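Local coordinates for putative exported protein (Bacteroides fragilis, PDB 4RAA), which is of unknown function but folds as a six-bladed beta-propeller of the YWTD superfamily and is probably exported from the cell, at residues Asp36-Val40 / Asn62-Phe66; Asn42-Glu48 / Tyr307-Val313; Leu137-Leu143 / Arg208-Ser212; Ile189-Gly193 / Val259-Glu263; Gln297-Gly303 / Tyr334-Leu340. All coordinates share one frame; numbering follows the deposited sequence. Where two conformers were deposited one is given.

Contact 1 of 5, residues Asp36-Val40 / Asn62-Phe66; sequences DSCLV and NLYVF
One propeller blade meets the connecting loop that leads into it where Tyr64 and Phe66 of strand 62-67 reach out to Cys38, Leu39 and Val40. Tyr64 carries the polar part: with CG anti to its carbonyl carbon (chi1 -65°) the ring is carried toward the loop, and its OH donates to Leu39 O at 2.9 Å, tilted 25° from the plane of that carbonyl. The loop also packs against this ring, with Ser37 O 3.6 Å from Tyr64 CE1 and Cys38 CB lying above one face, offset toward the rim. Val40 sends one branch inward, CG2, which comes to 3.7 Å from Tyr64 CE2 as the two side chains slide past each other in opposite directions. Phe66 offers its far end, CZ, at 4.1 Å from Cys38 CB, and Cys38 SG makes an oblique sulfur-aromatic contact with the ring, 5.2 Å from its centroid. Asn352 also holds the loop, bonding the backbone at Cys38 O and Val40 N. A tyrosine suits this place because its ring packs like a hydrocarbon while its hydroxyl satisfies a carbonyl of a loop that has no regular backbone pairing with the strand, adding one directional bond to mostly apolar packing.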
# COMPACT_ATOMS: atom_id res chain seq x y z
N ASP A 36 -24.69 20.51 10.99
CA ASP A 36 -25.10 19.30 10.27
C ASP A 36 -23.91 18.51 9.68
O ASP A 36 -23.95 17.28 9.62
CB ASP A 36 -26.10 19.64 9.15
CG ASP A 36 -27.49 20.06 9.68
OD1 ASP A 36 -27.62 20.44 10.86
OD2 ASP A 36 -28.46 20.01 8.89
N SER A 37 -22.85 19.23 9.29
CA SER A 37 -21.63 18.61 8.77
C SER A 37 -20.73 17.95 9.84
O SER A 37 -19.84 17.20 9.47
CB SER A 37 -20.80 19.62 7.94
OG SER A 37 -20.47 20.78 8.68
N CYS A 38 -20.97 18.21 11.13
CA CYS A 38 -20.12 17.67 12.20
C CYS A 38 -20.87 17.17 13.44
O CYS A 38 -20.49 17.47 14.58
CB CYS A 38 -19.08 18.73 12.60
SG CYS A 38 -19.75 20.17 13.46
N LEU A 39 -21.91 16.38 13.21
CA LEU A 39 -22.67 15.76 14.31
C LEU A 39 -21.82 14.62 14.89
O LEU A 39 -21.25 13.84 14.13
CB LEU A 39 -24.04 15.26 13.83
CG LEU A 39 -25.03 16.37 13.45
CD1 LEU A 39 -26.16 15.84 12.57
CD2 LEU A 39 -25.60 17.07 14.67
N VAL A 40 -21.73 14.55 16.22
CA VAL A 40 -20.91 13.57 16.92
C VAL A 40 -21.76 12.78 17.91
O VAL A 40 -22.41 13.38 18.75
CB VAL A 40 -19.77 14.27 17.71
CG1 VAL A 40 -18.94 13.26 18.52
CG2 VAL A 40 -18.87 15.07 16.78
N ASN A 62 -16.76 8.44 11.82
CA ASN A 62 -16.40 9.70 11.16
C ASN A 62 -15.18 10.26 11.86
O ASN A 62 -15.13 10.26 13.09
CB ASN A 62 -17.55 10.70 11.27
CG ASN A 62 -18.80 10.25 10.54
OD1 ASN A 62 -18.76 9.92 9.36
ND2 ASN A 62 -19.93 10.25 11.24
N LEU A 63 -14.19 10.74 11.10
CA LEU A 63 -12.98 11.34 11.66
C LEU A 63 -13.12 12.84 11.43
O LEU A 63 -13.18 13.27 10.28
CB LEU A 63 -11.73 10.78 10.97
CG LEU A 63 -10.36 11.26 11.43
CD1 LEU A 63 -10.14 10.99 12.91
CD2 LEU A 63 -9.25 10.60 10.62
N TYR A 64 -13.17 13.62 12.51
CA TYR A 64 -13.34 15.08 12.45
C TYR A 64 -12.15 15.88 12.95
O TYR A 64 -11.34 15.36 13.72
CB TYR A 64 -14.52 15.50 13.32
CG TYR A 64 -15.85 15.00 12.88
CD1 TYR A 64 -16.36 15.34 11.62
CD2 TYR A 64 -16.67 14.28 13.74
CE1 TYR A 64 -17.62 14.91 11.22
CE2 TYR A 64 -17.94 13.86 13.36
CZ TYR A 64 -18.41 14.17 12.10
OH TYR A 64 -19.66 13.75 11.72
N VAL A 65 -12.07 17.14 12.50
CA VAL A 65 -11.07 18.09 12.98
C VAL A 65 -11.83 19.28 13.58
O VAL A 65 -12.67 19.90 12.92
CB VAL A 65 -10.11 18.59 11.88
CG1 VAL A 65 -9.06 19.53 12.48
CG2 VAL A 65 -9.42 17.41 11.21
N PHE A 66 -11.55 19.53 14.85
CA PHE A 66 -12.07 20.65 15.60
C PHE A 66 -10.90 21.52 16.02
O PHE A 66 -9.73 21.10 16.02
CB PHE A 66 -12.85 20.19 16.82
CG PHE A 66 -14.21 19.65 16.51
CD1 PHE A 66 -14.39 18.33 16.14
CD2 PHE A 66 -15.34 20.48 16.61
CE1 PHE A 66 -15.66 17.83 15.87
CE2 PHE A 66 -16.61 19.99 16.35
CZ PHE A 66 -16.78 18.66 15.97

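Contact 2 of 5, residues Asn42-Glu48 / Tyr307-Val313; sequences NVGLIRE and YFSIGSV
Backbone bonds join Gly44 and Ile46 to Ile310, where edge strand 45-49 meets the segment leading into edge strand 312-313 of the sheet of 316-321 and 354-360, near the propeller's centre. Ile46 N donates to Ile310 O at 3.0 Å, while the return bond from Ile310 N to Gly44 O is weak; together they make a single bridge at Leu45. Gly44 and Leu45 both face Leu56 of strand 52-57, a classic beta bulge. Hydroxyls extend the pairing: Ser309 OG, anti to its carbonyl carbon (chi1 -64°), donates to Val43 O at 2.6 Å, and Val43 N gives a nearly straight bond (163°) to Tyr307 OH. The Asn42 amide and Tyr307 ring lie 3° from parallel. Gly311, where a side chain would run into Ile46 O, instead brings CA to 3.5 Å from that oxygen. Among apolar contacts, Leu45 CD1 meets Ile310 CG2 at 4.0 Å and sits over one face of the Arg47 guanidinium, toward its rim. Glu48 lays CG against Val313 CG1, while its carboxylate bonds to Asp314 N and forms a salt bridge with Lys68. Serine and tyrosine hydroxyls thus satisfy polar groups of Val43 where the two segments pair through a single bridge.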
# COMPACT_ATOMS: atom_id res chain seq x y z
N ASN A 42 -20.29 9.79 19.60
CA ASN A 42 -19.30 9.29 20.55
C ASN A 42 -17.95 9.98 20.30
O ASN A 42 -17.64 10.29 19.16
CB ASN A 42 -19.24 7.77 20.30
CG ASN A 42 -18.21 7.05 21.14
OD1 ASN A 42 -17.04 6.96 20.76
ND2 ASN A 42 -18.66 6.46 22.25
N VAL A 43 -17.19 10.27 21.35
CA VAL A 43 -15.82 10.82 21.20
C VAL A 43 -14.94 9.66 21.64
O VAL A 43 -14.52 9.59 22.80
CB VAL A 43 -15.56 12.14 21.98
CG1 VAL A 43 -14.11 12.60 21.83
CG2 VAL A 43 -16.50 13.23 21.48
N GLY A 44 -14.70 8.75 20.70
CA GLY A 44 -13.92 7.54 20.94
C GLY A 44 -12.45 7.77 21.23
O GLY A 44 -11.94 7.24 22.21
N LEU A 45 -11.79 8.55 20.38
CA LEU A 45 -10.36 8.83 20.48
C LEU A 45 -10.09 10.30 20.15
O LEU A 45 -10.78 10.86 19.30
CB LEU A 45 -9.62 7.91 19.51
CG LEU A 45 -8.10 7.99 19.28
CD1 LEU A 45 -7.28 7.78 20.56
CD2 LEU A 45 -7.69 6.98 18.22
N ILE A 46 -9.09 10.90 20.80
CA ILE A 46 -8.73 12.30 20.58
C ILE A 46 -7.20 12.53 20.62
O ILE A 46 -6.53 11.96 21.47
CB ILE A 46 -9.48 13.23 21.56
CG1 ILE A 46 -9.33 14.71 21.16
CG2 ILE A 46 -9.03 13.02 23.01
CD1 ILE A 46 -10.25 15.63 21.94
N ARG A 47 -6.69 13.33 19.69
CA ARG A 47 -5.26 13.66 19.56
C ARG A 47 -5.06 15.13 19.18
O ARG A 47 -5.85 15.67 18.41
CB ARG A 47 -4.60 12.81 18.45
CG ARG A 47 -4.64 11.29 18.63
CD ARG A 47 -3.87 10.83 19.86
NE ARG A 47 -3.79 9.36 19.96
CZ ARG A 47 -3.47 8.66 21.06
NH1 ARG A 47 -3.24 9.26 22.25
NH2 ARG A 47 -3.42 7.32 21.00
N GLU A 48 -4.00 15.75 19.71
CA GLU A 48 -3.62 17.13 19.36
C GLU A 48 -2.85 17.11 18.04
O GLU A 48 -2.17 16.14 17.74
CB GLU A 48 -2.69 17.77 20.41
CG GLU A 48 -3.24 17.93 21.82
CD GLU A 48 -2.32 18.80 22.70
OE1 GLU A 48 -2.14 20.00 22.39
OE2 GLU A 48 -1.80 18.30 23.72
N TYR A 307 -17.83 7.44 30.25
CA TYR A 307 -16.53 6.94 29.81
C TYR A 307 -15.51 8.06 29.59
O TYR A 307 -15.87 9.22 29.35
CB TYR A 307 -16.68 6.14 28.49
CG TYR A 307 -17.19 6.96 27.31
CD1 TYR A 307 -18.56 7.28 27.18
CD2 TYR A 307 -16.31 7.41 26.32
CE1 TYR A 307 -19.02 8.03 26.10
CE2 TYR A 307 -16.76 8.16 25.23
CZ TYR A 307 -18.11 8.47 25.12
OH TYR A 307 -18.54 9.21 24.03
N PHE A 308 -14.24 7.68 29.66
CA PHE A 308 -13.12 8.56 29.35
C PHE A 308 -12.69 8.27 27.92
O PHE A 308 -12.50 7.10 27.56
CB PHE A 308 -11.95 8.39 30.33
CG PHE A 308 -12.01 9.31 31.51
CD1 PHE A 308 -12.69 8.95 32.68
CD2 PHE A 308 -11.41 10.57 31.45
CE1 PHE A 308 -12.75 9.82 33.76
CE2 PHE A 308 -11.47 11.44 32.53
CZ PHE A 308 -12.14 11.07 33.69
N SER A 309 -12.56 9.32 27.10
CA SER A 309 -12.03 9.19 25.75
C SER A 309 -10.58 8.81 25.87
O SER A 309 -9.90 9.24 26.82
CB SER A 309 -12.07 10.50 24.96
OG SER A 309 -13.39 10.93 24.78
N ILE A 310 -10.11 8.00 24.93
CA ILE A 310 -8.70 7.64 24.90
C ILE A 310 -7.99 8.87 24.31
O ILE A 310 -8.56 9.59 23.49
CB ILE A 310 -8.48 6.27 24.22
CG1 ILE A 310 -9.21 5.18 25.05
CG2 ILE A 310 -6.99 5.95 24.12
CD1 ILE A 310 -9.53 3.88 24.35
N GLY A 311 -6.76 9.13 24.78
CA GLY A 311 -5.97 10.34 24.47
C GLY A 311 -6.12 11.46 25.50
O GLY A 311 -7.03 11.45 26.34
N SER A 312 -5.20 12.42 25.43
CA SER A 312 -5.17 13.60 26.30
C SER A 312 -4.79 14.86 25.50
O SER A 312 -4.36 14.76 24.35
CB SER A 312 -4.23 13.38 27.48
OG SER A 312 -2.98 12.87 27.06
N VAL A 313 -4.99 16.03 26.12
CA VAL A 313 -4.75 17.34 25.48
C VAL A 313 -4.06 18.27 26.48
O VAL A 313 -4.68 18.67 27.46
CB VAL A 313 -6.10 17.97 25.02
CG1 VAL A 313 -5.90 19.34 24.36
CG2 VAL A 313 -6.86 17.03 24.09

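Contact 3 of 5, residues Leu137-Leu143 / Arg208-Ser212; sequences LEDGNLL and RVGTS
The flat groups here are the Asp139 carboxylate and the Asn141 amide, and both turn their edges to Thr211 OG1. This hydroxyl donates to Asp139 OD2 at 2.7 Å, using the syn lone pair, and accepts from Asn141 ND2 at 2.8 Å, only 5° out of the amide plane. One small hydroxyl is therefore gripped as donor and acceptor at once, a task that suits threonine. Its first torsion (chi1 -59°) sets OG1 opposite the carbonyl carbon and brings it to both partners. The other carboxylate oxygen, Asp139 OD1, accepts from Asn141 N at 3.1 Å, out of the carboxylate plane on its anti side, fixing the acid's orientation. A water accepts from Thr211 N and gives a weak bond to Asp139 OD2. Behind the polar group, Leu137 CD1 lies 3.7 Å from Thr211 OG1, and the Leu143 and Val209 side chains cross at about a right angle, CD1 3.9 Å from CG1. Val196 of strand 195-200 touches both leucines. An Asx turn from Asp139 to Asn141 overlaps the end of the type I turn Leu137-Gly140, with its glycine at positive phi; this hairpin joins strands 134-136 and 142-145 of one propeller blade and docks on the neighbouring blade.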
# COMPACT_ATOMS: atom_id res chain seq x y z
N LEU A 137 6.81 4.15 16.34
CA LEU A 137 7.88 4.19 17.36
C LEU A 137 8.86 5.28 16.95
O LEU A 137 9.00 5.54 15.75
CB LEU A 137 8.61 2.85 17.43
CG LEU A 137 7.77 1.63 17.81
CD1 LEU A 137 8.55 0.34 17.56
CD2 LEU A 137 7.26 1.71 19.24
N GLU A 138 9.56 5.89 17.91
CA GLU A 138 10.49 7.01 17.63
C GLU A 138 11.50 6.71 16.51
O GLU A 138 11.81 7.59 15.70
CB GLU A 138 11.26 7.47 18.89
CG GLU A 138 11.85 8.88 18.73
CD GLU A 138 13.04 9.19 19.63
OE1 GLU A 138 13.38 8.39 20.54
OE2 GLU A 138 13.65 10.25 19.41
N ASP A 139 12.00 5.47 16.45
CA ASP A 139 12.92 5.06 15.37
C ASP A 139 12.29 5.01 13.96
O ASP A 139 13.03 4.94 12.97
CB ASP A 139 13.68 3.77 15.71
CG ASP A 139 12.79 2.54 15.87
OD1 ASP A 139 11.62 2.53 15.42
OD2 ASP A 139 13.29 1.56 16.44
N GLY A 140 10.96 5.02 13.86
CA GLY A 140 10.24 5.04 12.57
C GLY A 140 9.39 3.81 12.28
O GLY A 140 8.49 3.88 11.44
N ASN A 141 9.69 2.70 12.95
CA ASN A 141 8.94 1.46 12.78
C ASN A 141 7.57 1.59 13.43
O ASN A 141 7.34 2.47 14.27
CB ASN A 141 9.68 0.28 13.41
CG ASN A 141 11.05 0.05 12.81
OD1 ASN A 141 11.27 0.25 11.61
ND2 ASN A 141 11.99 -0.38 13.64
N LEU A 142 6.68 0.68 13.08
CA LEU A 142 5.28 0.73 13.49
C LEU A 142 4.95 -0.36 14.49
O LEU A 142 5.34 -1.51 14.28
CB LEU A 142 4.41 0.57 12.23
CG LEU A 142 4.76 1.50 11.05
CD1 LEU A 142 4.04 1.05 9.78
CD2 LEU A 142 4.48 2.96 11.38
N LEU A 143 4.24 -0.00 15.57
CA LEU A 143 3.76 -0.97 16.57
C LEU A 143 2.28 -1.16 16.31
O LEU A 143 1.54 -0.18 16.35
CB LEU A 143 3.96 -0.48 18.01
CG LEU A 143 3.47 -1.40 19.15
CD1 LEU A 143 4.20 -2.74 19.15
CD2 LEU A 143 3.63 -0.72 20.50
N ARG A 208 6.99 -0.46 28.19
CA ARG A 208 7.53 0.52 27.24
C ARG A 208 8.03 -0.38 26.12
O ARG A 208 8.91 -1.20 26.37
CB ARG A 208 8.68 1.30 27.87
CG ARG A 208 9.19 2.49 27.08
CD ARG A 208 10.45 3.04 27.74
NE ARG A 208 11.60 2.20 27.41
CZ ARG A 208 12.72 2.07 28.14
NH1 ARG A 208 12.90 2.68 29.32
NH2 ARG A 208 13.68 1.27 27.67
N VAL A 209 7.46 -0.26 24.92
CA VAL A 209 7.81 -1.13 23.78
C VAL A 209 8.58 -0.39 22.69
O VAL A 209 8.07 0.58 22.14
CB VAL A 209 6.56 -1.75 23.11
CG1 VAL A 209 6.97 -2.70 21.96
CG2 VAL A 209 5.69 -2.47 24.15
N GLY A 210 9.78 -0.88 22.39
CA GLY A 210 10.62 -0.38 21.29
C GLY A 210 10.80 -1.52 20.28
O GLY A 210 10.20 -2.59 20.45
N THR A 211 11.62 -1.31 19.26
CA THR A 211 11.88 -2.35 18.25
C THR A 211 12.57 -3.59 18.84
O THR A 211 12.18 -4.71 18.49
CB THR A 211 12.67 -1.79 17.04
OG1 THR A 211 11.93 -0.72 16.44
CG2 THR A 211 12.92 -2.86 15.97
N SER A 212 13.54 -3.40 19.74
CA SER A 212 14.29 -4.51 20.38
C SER A 212 14.20 -4.49 21.91
O SER A 212 15.18 -4.81 22.59
CB SER A 212 15.76 -4.45 19.97
OG SER A 212 15.86 -4.38 18.57
O HOH W 1 11.96 1.53 19.14

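Contact 4 of 5, residues Ile189-Gly193 / Val259-Glu263; sequences IYKVG and VEETE
Tyr190 and Glu261 form the close-packed half of this contact, between strands 189-192 and 254-261, edge strands of adjacent blades; their touching segments run 16° from parallel with axes 7.9 Å apart. Tyr190 OH donates to Glu261 OE1 at 2.7 Å, meeting the anti lone pair, with the oxygen in the plane of the ring and the carboxylate turned 74° from it. The aliphatic part of Glu261 serves as packing, its CB 3.6 Å from Tyr190 CE1, and Glu261 N lies over one face of the ring. Val259 CG1 lies 4.0 Å from Tyr190 OH. Because Tyr190 CG stands between its backbone N and carbonyl carbon (chi1 64°), the ring reaches across to the neighbouring strand. Toward the exposed end, the fit slackens. Val192 spreads its two branches, CG2 to Glu261 CB at 4.0 Å and CG1 to Glu263 OE2 at 3.8 Å, while exposed Gly193 and Glu263 meet only at the margin. Glutamate suits position 261 since its second oxygen, OE2, bonds to His218 and forms a salt bridge with Lys283. Buried but with both oxygens engaged, the carboxylate is probably kept charged by that lysine, and the charge would strengthen the tyrosine's hydrogen bond.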
# COMPACT_ATOMS: atom_id res chain seq x y z
N ILE A 189 -2.50 1.01 23.24
CA ILE A 189 -1.16 1.46 22.89
C ILE A 189 -1.21 2.98 22.95
O ILE A 189 -2.18 3.58 22.43
CB ILE A 189 -0.75 1.06 21.46
CG1 ILE A 189 -1.14 -0.39 21.13
CG2 ILE A 189 0.75 1.25 21.27
CD1 ILE A 189 -0.77 -0.80 19.72
N TYR A 190 -0.20 3.60 23.58
CA TYR A 190 -0.12 5.07 23.68
C TYR A 190 1.32 5.59 23.79
O TYR A 190 2.27 4.81 24.01
CB TYR A 190 -0.98 5.58 24.85
CG TYR A 190 -0.57 5.14 26.24
CD1 TYR A 190 0.49 5.77 26.91
CD2 TYR A 190 -1.26 4.12 26.92
CE1 TYR A 190 0.88 5.38 28.18
CE2 TYR A 190 -0.88 3.73 28.21
CZ TYR A 190 0.20 4.38 28.83
OH TYR A 190 0.62 4.04 30.09
N LYS A 191 1.44 6.91 23.64
CA LYS A 191 2.70 7.63 23.74
C LYS A 191 2.76 8.55 24.97
O LYS A 191 1.72 9.01 25.48
CB LYS A 191 2.98 8.46 22.47
CG LYS A 191 3.45 7.65 21.26
CD LYS A 191 4.13 8.50 20.18
CE LYS A 191 3.19 9.50 19.52
NZ LYS A 191 3.86 10.26 18.43
N VAL A 192 3.99 8.75 25.46
CA VAL A 192 4.34 9.69 26.53
C VAL A 192 5.70 10.21 26.06
O VAL A 192 6.72 9.51 26.21
CB VAL A 192 4.41 9.06 27.93
CG1 VAL A 192 4.88 10.08 28.97
CG2 VAL A 192 3.06 8.47 28.33
N GLY A 193 5.68 11.39 25.45
CA GLY A 193 6.86 11.96 24.81
C GLY A 193 7.05 11.11 23.56
O GLY A 193 6.08 10.84 22.83
N VAL A 259 -6.07 2.52 30.60
CA VAL A 259 -5.07 3.42 31.19
C VAL A 259 -4.76 4.58 30.23
O VAL A 259 -4.61 4.37 29.01
CB VAL A 259 -3.72 2.71 31.50
CG1 VAL A 259 -2.73 3.68 32.16
CG2 VAL A 259 -3.92 1.48 32.38
N GLU A 260 -4.72 5.77 30.82
CA GLU A 260 -4.32 6.99 30.11
C GLU A 260 -3.23 7.62 30.97
O GLU A 260 -3.37 7.78 32.19
CB GLU A 260 -5.48 7.94 29.82
CG GLU A 260 -5.06 9.22 29.08
CD GLU A 260 -4.12 8.98 27.89
OE1 GLU A 260 -4.29 7.98 27.15
OE2 GLU A 260 -3.22 9.82 27.68
N GLU A 261 -2.11 7.96 30.33
CA GLU A 261 -0.96 8.52 31.04
C GLU A 261 -0.57 9.88 30.44
O GLU A 261 -0.74 10.11 29.25
CB GLU A 261 0.21 7.52 30.97
CG GLU A 261 1.28 7.76 32.03
CD GLU A 261 2.44 6.77 32.00
OE1 GLU A 261 2.34 5.65 31.45
OE2 GLU A 261 3.49 7.12 32.58
N THR A 262 -0.09 10.78 31.31
CA THR A 262 0.44 12.10 30.92
C THR A 262 1.80 12.25 31.62
O THR A 262 2.29 11.28 32.20
CB THR A 262 -0.51 13.27 31.31
OG1 THR A 262 -0.56 13.43 32.73
CG2 THR A 262 -1.92 13.05 30.77
N GLU A 263 2.42 13.43 31.54
CA GLU A 263 3.71 13.70 32.22
C GLU A 263 3.57 13.78 33.73
O GLU A 263 4.49 13.40 34.44
CB GLU A 263 4.35 15.01 31.72
CG GLU A 263 4.74 15.04 30.25
CD GLU A 263 5.83 14.04 29.85
OE1 GLU A 263 6.58 13.55 30.72
OE2 GLU A 263 5.94 13.75 28.64

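Contact 5 of 5, residues Gln297-Gly303 / Tyr334-Leu340; sequences QDQLKVG and YVFDDKL
Tyr334 OH donates to Asp298 OD1 at 3.0 Å, arriving from above the carboxylate plane rather than within it, and Asp337 N donates to Lys301 O, also at 3.0 Å. The second bond lies in the carbonyl plane on a lone pair. A weak bond from Gly303 N reaches the same Tyr334 hydroxyl, which therefore serves the end of helix 293-299 as donor and acceptor; tyrosine's length fits it for this, and with CG opposite the backbone N (chi1 -175°) the ring extends toward the turn. Two helix ends meet here. Lys301, at positive phi, closes the first with a Schellman motif, while Asp337 is the N-cap of helix 338-345, its OD1 taking weak bonds from Lys339 N and Leu340 N. The aliphatic chain of Lys301 passes obliquely across Val335, CG 3.3 Å from Val335 O and CE 3.8 Å from Val335 CG2. The Phe336 ring has Tyr334 CD2 3.5 Å above its centre and presents its edge to Lys301 O. Gly303, also at positive phi, lets its backbone sit close to Phe336 CE1. Farther out, the Leu340 and Val302 side chains cross at about a right angle, CD2 4.1 Å from CG1, with Phe29 of strand 25-31 touching both residues.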
# COMPACT_ATOMS: atom_id res chain seq x y z
N GLN A 297 -18.14 11.45 39.90
CA GLN A 297 -18.91 12.43 39.10
C GLN A 297 -19.75 13.42 39.94
O GLN A 297 -19.90 14.58 39.54
CB GLN A 297 -19.78 11.71 38.06
CG GLN A 297 -20.97 10.97 38.64
CD GLN A 297 -21.55 9.91 37.72
OE1 GLN A 297 -21.13 9.75 36.56
NE2 GLN A 297 -22.52 9.17 38.24
N ASP A 298 -20.30 12.96 41.07
CA ASP A 298 -21.03 13.84 42.02
C ASP A 298 -20.07 14.79 42.77
O ASP A 298 -20.42 15.95 43.00
CB ASP A 298 -21.94 13.03 42.97
CG ASP A 298 -23.22 12.50 42.28
OD1 ASP A 298 -23.40 12.64 41.05
OD2 ASP A 298 -24.08 11.94 43.00
N GLN A 299 -18.87 14.32 43.12
CA GLN A 299 -17.84 15.16 43.77
C GLN A 299 -17.33 16.31 42.89
O GLN A 299 -17.06 17.39 43.40
CB GLN A 299 -16.64 14.33 44.26
CG GLN A 299 -16.91 13.53 45.54
CD GLN A 299 -15.68 12.79 46.06
OE1 GLN A 299 -14.59 12.83 45.48
NE2 GLN A 299 -15.85 12.11 47.19
N LEU A 300 -17.19 16.07 41.59
CA LEU A 300 -16.78 17.12 40.63
C LEU A 300 -17.95 17.95 40.07
O LEU A 300 -17.71 18.90 39.32
CB LEU A 300 -16.00 16.51 39.46
CG LEU A 300 -14.75 15.69 39.82
CD1 LEU A 300 -14.18 15.05 38.57
CD2 LEU A 300 -13.72 16.56 40.51
N LYS A 301 -19.19 17.59 40.42
CA LYS A 301 -20.42 18.29 40.00
C LYS A 301 -20.60 18.29 38.48
O LYS A 301 -20.78 19.36 37.87
CB LYS A 301 -20.50 19.71 40.61
CG LYS A 301 -20.58 19.76 42.13
CD LYS A 301 -20.78 21.19 42.61
CE LYS A 301 -21.23 21.26 44.07
NZ LYS A 301 -20.21 20.72 45.01
N VAL A 302 -20.55 17.09 37.89
CA VAL A 302 -20.70 16.87 36.42
C VAL A 302 -21.78 15.85 35.99
O VAL A 302 -21.77 15.40 34.84
CB VAL A 302 -19.33 16.54 35.74
CG1 VAL A 302 -18.30 17.61 36.08
CG2 VAL A 302 -18.81 15.17 36.15
N GLY A 303 -22.68 15.46 36.90
CA GLY A 303 -23.82 14.59 36.60
C GLY A 303 -23.59 13.14 36.20
O GLY A 303 -23.87 12.24 36.99
N TYR A 334 -30.08 19.74 39.82
CA TYR A 334 -28.79 19.12 40.08
C TYR A 334 -27.79 20.26 40.27
O TYR A 334 -27.73 21.20 39.47
CB TYR A 334 -28.33 18.18 38.97
CG TYR A 334 -27.04 17.45 39.32
CD1 TYR A 334 -27.05 16.28 40.09
CD2 TYR A 334 -25.80 17.96 38.90
CE1 TYR A 334 -25.85 15.63 40.42
CE2 TYR A 334 -24.61 17.31 39.21
CZ TYR A 334 -24.63 16.16 39.98
OH TYR A 334 -23.44 15.54 40.26
N VAL A 335 -27.01 20.14 41.35
CA VAL A 335 -26.02 21.14 41.75
C VAL A 335 -24.74 21.01 40.89
O VAL A 335 -23.75 20.40 41.31
CB VAL A 335 -25.80 21.08 43.29
CG1 VAL A 335 -25.34 19.68 43.79
CG2 VAL A 335 -24.86 22.19 43.76
N PHE A 336 -24.78 21.59 39.68
CA PHE A 336 -23.64 21.57 38.71
C PHE A 336 -22.49 22.53 39.02
O PHE A 336 -22.63 23.43 39.83
CB PHE A 336 -24.11 21.89 37.27
CG PHE A 336 -24.68 20.71 36.55
CD1 PHE A 336 -23.85 19.66 36.17
CD2 PHE A 336 -26.03 20.65 36.23
CE1 PHE A 336 -24.36 18.56 35.50
CE2 PHE A 336 -26.54 19.55 35.55
CZ PHE A 336 -25.71 18.50 35.19
N ASP A 337 -21.36 22.30 38.34
CA ASP A 337 -20.16 23.16 38.42
C ASP A 337 -20.50 24.50 37.75
O ASP A 337 -21.22 24.52 36.75
CB ASP A 337 -18.96 22.44 37.74
CG ASP A 337 -17.70 23.33 37.59
OD1 ASP A 337 -17.74 24.33 36.83
OD2 ASP A 337 -16.65 22.97 38.17
N ASP A 338 -19.96 25.60 38.29
CA ASP A 338 -20.24 26.96 37.77
C ASP A 338 -19.98 27.09 36.28
O ASP A 338 -20.87 27.48 35.54
CB ASP A 338 -19.45 28.06 38.53
CG ASP A 338 -19.93 28.29 39.97
OD1 ASP A 338 -20.99 27.76 40.36
OD2 ASP A 338 -19.24 29.01 40.71
N LYS A 339 -18.77 26.72 35.85
CA LYS A 339 -18.41 26.83 34.43
C LYS A 339 -19.16 25.82 33.52
O LYS A 339 -19.45 26.16 32.36
CB LYS A 339 -16.89 26.80 34.20
CG LYS A 339 -16.43 26.96 32.73
CD LYS A 339 -16.98 28.20 32.01
CE LYS A 339 -16.91 28.11 30.49
NZ LYS A 339 -15.54 28.24 29.93
N LEU A 340 -19.48 24.63 34.02
CA LEU A 340 -20.26 23.64 33.25
C LEU A 340 -21.67 24.14 33.01
O LEU A 340 -22.15 24.12 31.88
CB LEU A 340 -20.33 22.28 33.95
CG LEU A 340 -21.10 21.14 33.25
CD1 LEU A 340 -20.62 20.89 31.82
CD2 LEU A 340 -21.01 19.86 34.06

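In the fold
From the N terminus, contact 1 closes a short loop, setting the loop before strand 45-49 against strand 62-67, which shares a sheet with 45-49. Contact 2 starts just afterwards and closes the longest loop, 258 residues, bringing strand 45-49 to strand 312-313 and crossing contact 1. Contacts 3 and 4 both lie within that span and cross each other, joining the sheet that includes strands 189-192 and 203-210 to the preceding and following blades; they touch through Leu143 and Ile189. Contact 4 also meets contact 2, at Glu260 and Ser312. Contact 5 crosses contact 2 and links two helix ends at the periphery, its centre about 41 Å from that of contact 3.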